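Local atomic coordinates of congerin-1 (Conger myriaster, PDB entry 1C1L), a protein that binds beta-galactosides such as lactose as a homodimeric galectin of the conger eel, its physiological role being not yet known. Residues Leu42-Asp47 against Ile90-Asp95; Asp47-Tyr52 against Glu72-Ser77. All coordinates share one frame; numbering follows the deposited sequence.

In the fold
Congerin-1 folds as a galectin sandwich of two antiparallel sheets, and the two contacts read it in different directions. Contact 1 runs through the sandwich, from strand 41-52 of one sheet to strand 87-94 of the other, its centre about 5 Å from that of the chain. Contact 2 stays on the sugar-binding sheet, between the end of strand 41-52 and the residues leading into and forming edge strand 75-77; its centre lies about 13 Å from that of contact 1. Along the chain 72-77 falls between 42-47 and 90-95, which nests contact 2 inside contact 1. D47 belongs to both; strand 41-52 sends L44 and L46 into the core and H45, D47 and R49 to the lactose.

Contact 1: Leu42-Asp47 against Ile90-Asp95; sequences LSLHLD and ITLSYD. With GAL (beta-D-galactopyranose), chain B.
The galactose O4 lies 2.7 Å from H45 NE2, near the plane of the imidazole and at its edge; the angle of 138° shows a bent hydrogen bond. D47 OD2 is a further 3.3 Å neighbour of the same O4. H45 ND1 is hydrogen-bonded to N34 OD1, which helps fix the rotation of the ring, and the ring of W71 meets the imidazole with the planes about 45° apart. Across the contact itself everything is apolar. L44 and L92 reach toward each other and end methyl to methyl, CD2 of L44 lying 4.0 Å from CD2 of L92. L46 meets I90 in the same manner, but its CD2 packs against two carbons, I90 CD1 and I90 CG2, each 4.0 Å away. L44 and L46 both hold CG anti to the backbone N (chi1 175° in L44), which extends their methyls toward the facing sheet. The CA atoms of L44 and L92 are 9.9 Å apart, as expected for facing sheets of a beta sandwich, and I101 adds to the core beside L46 and I90. Alternation along 44-47 thus gives one strand two chemistries: leucines packed into the sandwich core, and H45 and D47 turned to the galactose.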
loop_
_atom_site.group_PDB
_atom_site.type_symbol
_atom_site.label_atom_id
_atom_site.label_comp_id
_atom_site.label_asym_id
_atom_site.label_seq_id
_atom_site.Cartn_x
_atom_site.Cartn_y
_atom_site.Cartn_z
ATOM N N LEU A 42 7.953 -15.808 7.074
ATOM C CA LEU A 42 6.713 -15.160 7.433
ATOM C C LEU A 42 6.431 -15.228 8.920
ATOM O O LEU A 42 6.475 -16.328 9.497
ATOM C CB LEU A 42 5.564 -15.826 6.681
ATOM C CG LEU A 42 5.593 -15.772 5.162
ATOM C CD1 LEU A 42 4.468 -16.619 4.614
ATOM C CD2 LEU A 42 5.465 -14.329 4.700
ATOM N N SER A 43 6.167 -14.085 9.570
ATOM C CA SER A 43 5.739 -14.089 10.961
ATOM C C SER A 43 4.258 -14.453 11.074
ATOM O O SER A 43 3.847 -15.030 12.084
ATOM C CB SER A 43 5.968 -12.722 11.600
ATOM O OG SER A 43 7.346 -12.549 11.871
ATOM N N LEU A 44 3.417 -14.167 10.087
ATOM C CA LEU A 44 2.020 -14.550 10.162
ATOM C C LEU A 44 1.532 -14.896 8.773
ATOM O O LEU A 44 1.752 -14.148 7.812
ATOM C CB LEU A 44 1.163 -13.402 10.744
ATOM C CG LEU A 44 -0.359 -13.627 10.776
ATOM C CD1 LEU A 44 -0.719 -14.744 11.733
ATOM C CD2 LEU A 44 -1.043 -12.329 11.163
ATOM N N HIS A 45 0.937 -16.085 8.695
ATOM C CA HIS A 45 0.263 -16.580 7.511
ATOM C C HIS A 45 -1.149 -16.758 8.028
ATOM O O HIS A 45 -1.362 -17.583 8.923
ATOM C CB HIS A 45 0.846 -17.928 7.081
ATOM C CG HIS A 45 0.040 -18.691 6.032
ATOM N ND1 HIS A 45 -0.066 -18.481 4.733
ATOM C CD2 HIS A 45 -0.658 -19.846 6.304
ATOM C CE1 HIS A 45 -0.791 -19.432 4.202
ATOM N NE2 HIS A 45 -1.146 -20.243 5.158
ATOM N N LEU A 46 -2.130 -16.020 7.514
ATOM C CA LEU A 46 -3.500 -16.081 7.986
ATOM C C LEU A 46 -4.309 -16.609 6.825
ATOM O O LEU A 46 -4.565 -15.887 5.856
ATOM C CB LEU A 46 -3.957 -14.671 8.380
ATOM C CG LEU A 46 -5.446 -14.488 8.704
ATOM C CD1 LEU A 46 -5.803 -15.220 9.981
ATOM C CD2 LEU A 46 -5.750 -13.021 8.822
ATOM N N ASP A 47 -4.686 -17.882 6.892
ATOM C CA ASP A 47 -5.351 -18.559 5.800
ATOM C C ASP A 47 -6.844 -18.782 6.052
ATOM O O ASP A 47 -7.230 -19.388 7.059
ATOM C CB ASP A 47 -4.623 -19.892 5.579
ATOM C CG ASP A 47 -4.779 -20.501 4.198
ATOM O OD1 ASP A 47 -5.029 -19.808 3.219
ATOM O OD2 ASP A 47 -4.631 -21.705 4.099
ATOM N N ILE A 90 -9.075 -6.739 6.836
ATOM C CA ILE A 90 -8.486 -7.326 8.019
ATOM C C ILE A 90 -7.429 -6.337 8.508
ATOM O O ILE A 90 -6.586 -5.880 7.728
ATOM C CB ILE A 90 -7.856 -8.699 7.666
ATOM C CG1 ILE A 90 -8.909 -9.685 7.172
ATOM C CG2 ILE A 90 -7.170 -9.232 8.921
ATOM C CD1 ILE A 90 -8.254 -10.899 6.486
ATOM N N THR A 91 -7.466 -5.983 9.784
ATOM C CA THR A 91 -6.477 -5.106 10.387
ATOM C C THR A 91 -5.579 -5.910 11.313
ATOM O O THR A 91 -6.030 -6.674 12.176
ATOM C CB THR A 91 -7.143 -3.995 11.204
ATOM O OG1 THR A 91 -7.981 -3.298 10.300
ATOM C CG2 THR A 91 -6.131 -3.056 11.879
ATOM N N LEU A 92 -4.289 -5.673 11.164
ATOM C CA LEU A 92 -3.272 -6.340 11.936
ATOM C C LEU A 92 -2.470 -5.311 12.714
ATOM O O LEU A 92 -2.148 -4.230 12.209
ATOM C CB LEU A 92 -2.292 -7.079 11.045
ATOM C CG LEU A 92 -2.716 -8.010 9.921
ATOM C CD1 LEU A 92 -1.500 -8.512 9.165
ATOM C CD2 LEU A 92 -3.425 -9.208 10.516
ATOM N N SER A 93 -2.159 -5.643 13.947
ATOM C CA SER A 93 -1.226 -4.887 14.742
ATOM C C SER A 93 -0.477 -5.927 15.565
ATOM O O SER A 93 -0.849 -7.113 15.590
ATOM C CB SER A 93 -1.970 -3.888 15.639
ATOM O OG SER A 93 -2.957 -4.449 16.498
ATOM N N TYR A 94 0.603 -5.551 16.224
ATOM C CA TYR A 94 1.359 -6.495 17.010
ATOM C C TYR A 94 2.223 -5.792 18.032
ATOM O O TYR A 94 2.472 -4.582 17.948
ATOM C CB TYR A 94 2.243 -7.345 16.090
ATOM C CG TYR A 94 3.326 -6.613 15.310
ATOM C CD1 TYR A 94 3.024 -5.864 14.166
ATOM C CD2 TYR A 94 4.639 -6.745 15.744
ATOM C CE1 TYR A 94 4.058 -5.253 13.453
ATOM C CE2 TYR A 94 5.672 -6.140 15.037
ATOM C CZ TYR A 94 5.371 -5.404 13.898
ATOM O OH TYR A 94 6.419 -4.879 13.185
ATOM N N ASP A 95 2.617 -6.525 19.050
ATOM C CA ASP A 95 3.645 -6.041 19.942
ATOM C C ASP A 95 4.713 -7.136 19.943
ATOM O O ASP A 95 4.583 -8.101 19.185
ATOM C CB ASP A 95 3.039 -5.779 21.328
ATOM C CG ASP A 95 2.267 -6.900 21.999
ATOM O OD1 ASP A 95 2.632 -8.068 21.897
ATOM O OD2 ASP A 95 1.295 -6.578 22.657
HETATM C C1 GAL B . -0.430 -26.208 4.731
HETATM C C2 GAL B . -0.673 -25.534 3.381
HETATM C C3 GAL B . 0.106 -24.221 3.286
HETATM C C4 GAL B . -0.176 -23.329 4.509
HETATM C C5 GAL B . 0.028 -24.123 5.792
HETATM C C6 GAL B . -0.334 -23.324 7.025
HETATM O O2 GAL B . -0.254 -26.413 2.344
HETATM O O3 GAL B . -0.269 -23.551 2.093
HETATM O O4 GAL B . -1.512 -22.857 4.428
HETATM O O5 GAL B . -0.781 -25.325 5.788
HETATM O O6 GAL B . -0.079 -24.066 8.192
#

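Contact 2: Asp47-Tyr52 against Glu72-Ser77; sequences DHRFNY and ETEQRS. With BGC (beta-D-glucopyranose), chain C; GAL (beta-D-galactopyranose), chain B.
R49 and E74 meet chiefly through lactose, with BGC O3 as their common partner. Among the sugar hydrogen bonds, R49 NH1 donates to BGC O3 at 2.8 Å and 158°, with O3 near the guanidinium plane, while R49 NH2 serves GAL O4 at 3.0 Å and GAL O5. From the loop just ahead of strand 75-77, E74 OE2 accepts from BGC O3 at 2.6 Å and from GAL O6 at 2.8 Å. One oxygen thus joins both sugar rings.

Each segment has an internal salt bridge. R49 NE points almost straight at D47 OD2 (2.9 Å, 172°), which it meets from above the carboxylate plane. R76 grips E74 side-on, NE and NH2 both donating to OE1, the latter at 2.9 Å; this leaves OE2 turned to the sugar.

Between the segments, R49 NH1 and R76 NH2 are 3.5 Å apart, their guanidinium planes 85° from parallel. D55 forms salt bridges with both, OD2 to R49 NH1 and OD1 to R76 NH1, and with E74 probably offsets their like charges. Y52 CE2 lies over one face of the R49 guanidinium, toward its rim.

Strand 55-64 runs between strands 41-52 and 75-77, its V60 touched by the side chains of R49 and E74; R30 of strand 30-35, on the other flank of 41-52, forms a salt bridge with D47.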
loop_
_atom_site.group_PDB
_atom_site.type_symbol
_atom_site.label_atom_id
_atom_site.label_comp_id
_atom_site.label_asym_id
_atom_site.label_seq_id
_atom_site.Cartn_x
_atom_site.Cartn_y
_atom_site.Cartn_z
ATOM N N ASP A 47 -4.686 -17.882 6.892
ATOM C CA ASP A 47 -5.351 -18.559 5.800
ATOM C C ASP A 47 -6.844 -18.782 6.052
ATOM O O ASP A 47 -7.230 -19.388 7.059
ATOM C CB ASP A 47 -4.623 -19.892 5.579
ATOM C CG ASP A 47 -4.779 -20.501 4.198
ATOM O OD1 ASP A 47 -5.029 -19.808 3.219
ATOM O OD2 ASP A 47 -4.631 -21.705 4.099
ATOM N N HIS A 48 -7.708 -18.203 5.215
ATOM C CA HIS A 48 -9.142 -18.445 5.289
ATOM C C HIS A 48 -9.448 -19.521 4.278
ATOM O O HIS A 48 -9.322 -19.310 3.071
ATOM C CB HIS A 48 -9.973 -17.194 4.943
ATOM C CG HIS A 48 -10.118 -16.232 6.119
ATOM N ND1 HIS A 48 -9.218 -15.367 6.535
ATOM C CD2 HIS A 48 -11.196 -16.105 6.969
ATOM C CE1 HIS A 48 -9.659 -14.729 7.577
ATOM N NE2 HIS A 48 -10.856 -15.176 7.842
ATOM N N ARG A 49 -9.790 -20.699 4.777
ATOM C CA ARG A 49 -10.074 -21.844 3.935
ATOM C C ARG A 49 -11.572 -22.053 3.853
ATOM O O ARG A 49 -12.244 -22.376 4.843
ATOM C CB ARG A 49 -9.403 -23.093 4.514
ATOM C CG ARG A 49 -7.901 -22.947 4.647
ATOM C CD ARG A 49 -7.291 -24.188 5.250
ATOM N NE ARG A 49 -5.855 -24.049 5.163
ATOM C CZ ARG A 49 -4.955 -24.951 5.527
ATOM N NH1 ARG A 49 -5.327 -26.111 6.046
ATOM N NH2 ARG A 49 -3.667 -24.670 5.383
ATOM N N PHE A 50 -12.082 -21.822 2.656
ATOM C CA PHE A 50 -13.497 -21.957 2.372
ATOM C C PHE A 50 -13.832 -23.416 2.100
ATOM O O PHE A 50 -14.491 -24.069 2.907
ATOM C CB PHE A 50 -13.878 -21.099 1.157
ATOM C CG PHE A 50 -13.736 -19.619 1.449
ATOM C CD1 PHE A 50 -12.474 -19.020 1.427
ATOM C CD2 PHE A 50 -14.873 -18.872 1.756
ATOM C CE1 PHE A 50 -12.353 -17.666 1.719
ATOM C CE2 PHE A 50 -14.740 -17.515 2.047
ATOM C CZ PHE A 50 -13.484 -16.915 2.028
ATOM N N ASN A 51 -13.294 -23.956 1.021
ATOM C CA ASN A 51 -13.630 -25.296 0.568
ATOM C C ASN A 51 -12.295 -25.880 0.186
ATOM O O ASN A 51 -11.758 -25.711 -0.918
ATOM C CB ASN A 51 -14.583 -25.183 -0.627
ATOM C CG ASN A 51 -14.792 -26.490 -1.381
ATOM O OD1 ASN A 51 -14.567 -27.573 -0.844
ATOM N ND2 ASN A 51 -15.207 -26.470 -2.644
ATOM N N TYR A 52 -11.686 -26.484 1.183
ATOM C CA TYR A 52 -10.353 -26.991 1.012
ATOM C C TYR A 52 -10.298 -28.365 1.646
ATOM O O TYR A 52 -9.751 -28.572 2.730
ATOM C CB TYR A 52 -9.397 -25.989 1.662
ATOM C CG TYR A 52 -7.937 -26.333 1.450
ATOM C CD1 TYR A 52 -7.413 -26.270 0.161
ATOM C CD2 TYR A 52 -7.127 -26.690 2.523
ATOM C CE1 TYR A 52 -6.074 -26.555 -0.061
ATOM C CE2 TYR A 52 -5.783 -26.982 2.316
ATOM C CZ TYR A 52 -5.270 -26.904 1.016
ATOM O OH TYR A 52 -3.935 -27.137 0.789
ATOM N N GLU A 72 4.996 -24.351 10.906
ATOM C CA GLU A 72 5.128 -24.794 12.280
ATOM C C GLU A 72 3.781 -25.213 12.869
ATOM O O GLU A 72 2.950 -25.787 12.159
ATOM C CB GLU A 72 5.782 -23.658 13.045
ATOM C CG GLU A 72 7.147 -23.237 12.492
ATOM C CD GLU A 72 7.948 -22.317 13.382
ATOM O OE1 GLU A 72 7.637 -22.202 14.559
ATOM O OE2 GLU A 72 8.902 -21.720 12.901
ATOM N N THR A 73 3.517 -24.977 14.167
ATOM C CA THR A 73 2.234 -25.321 14.762
ATOM C C THR A 73 1.089 -24.419 14.315
ATOM O O THR A 73 1.092 -23.209 14.486
ATOM C CB THR A 73 2.368 -25.251 16.308
ATOM O OG1 THR A 73 3.444 -26.136 16.630
ATOM C CG2 THR A 73 1.094 -25.636 17.062
ATOM N N GLU A 74 0.091 -25.029 13.691
ATOM C CA GLU A 74 -1.109 -24.318 13.310
ATOM C C GLU A 74 -1.977 -23.988 14.505
ATOM O O GLU A 74 -2.038 -24.728 15.498
ATOM C CB GLU A 74 -1.960 -25.149 12.373
ATOM C CG GLU A 74 -1.226 -25.476 11.098
ATOM C CD GLU A 74 -2.058 -26.236 10.076
ATOM O OE1 GLU A 74 -3.052 -26.858 10.431
ATOM O OE2 GLU A 74 -1.703 -26.205 8.909
ATOM N N GLN A 75 -2.568 -22.800 14.452
ATOM C CA GLN A 75 -3.634 -22.419 15.348
ATOM C C GLN A 75 -4.812 -22.216 14.400
ATOM O O GLN A 75 -4.714 -21.618 13.327
ATOM C CB GLN A 75 -3.299 -21.141 16.106
ATOM C CG GLN A 75 -2.163 -21.444 17.090
ATOM C CD GLN A 75 -2.048 -20.424 18.208
ATOM O OE1 GLN A 75 -2.990 -19.675 18.454
ATOM N NE2 GLN A 75 -0.962 -20.382 18.959
ATOM N N ARG A 76 -5.927 -22.843 14.730
ATOM C CA ARG A 76 -7.130 -22.862 13.910
ATOM C C ARG A 76 -8.298 -22.226 14.617
ATOM O O ARG A 76 -8.360 -22.221 15.853
ATOM C CB ARG A 76 -7.521 -24.283 13.562
ATOM C CG ARG A 76 -6.498 -24.896 12.630
ATOM C CD ARG A 76 -6.680 -26.385 12.496
ATOM N NE ARG A 76 -5.835 -26.845 11.410
ATOM C CZ ARG A 76 -6.374 -27.229 10.259
ATOM N NH1 ARG A 76 -7.691 -27.204 10.105
ATOM N NH2 ARG A 76 -5.607 -27.593 9.233
ATOM N N SER A 77 -9.224 -21.721 13.824
ATOM C CA SER A 77 -10.457 -21.183 14.353
ATOM C C SER A 77 -11.540 -21.546 13.362
ATOM O O SER A 77 -11.291 -21.553 12.154
ATOM C CB SER A 77 -10.391 -19.658 14.473
ATOM O OG SER A 77 -11.630 -19.122 14.945
HETATM C C2 BGC C . -2.181 -29.516 7.784
HETATM C C3 BGC C . -2.384 -28.551 6.603
HETATM C C4 BGC C . -1.034 -28.140 6.043
HETATM C C5 BGC C . -0.233 -29.395 5.663
HETATM C C6 BGC C . 1.138 -29.067 5.111
HETATM C C1 BGC C . -1.296 -30.691 7.370
HETATM O O1 BGC C . -1.008 -31.463 8.469
HETATM O O2 BGC C . -3.445 -30.003 8.213
HETATM O O3 BGC C . -3.093 -27.411 7.048
HETATM O O4 BGC C . -1.234 -27.320 4.859
HETATM O O5 BGC C . -0.052 -30.194 6.844
HETATM O O6 BGC C . 1.921 -28.340 6.045
HETATM C C1 GAL B . -0.430 -26.208 4.731
HETATM C C2 GAL B . -0.673 -25.534 3.381
HETATM C C3 GAL B . 0.106 -24.221 3.286
HETATM C C4 GAL B . -0.176 -23.329 4.509
HETATM C C5 GAL B . 0.028 -24.123 5.792
HETATM C C6 GAL B . -0.334 -23.324 7.025
HETATM O O2 GAL B . -0.254 -26.413 2.344
HETATM O O3 GAL B . -0.269 -23.551 2.093
HETATM O O4 GAL B . -1.512 -22.857 4.428
HETATM O O5 GAL B . -0.781 -25.325 5.788
HETATM O O6 GAL B . -0.079 -24.066 8.192
#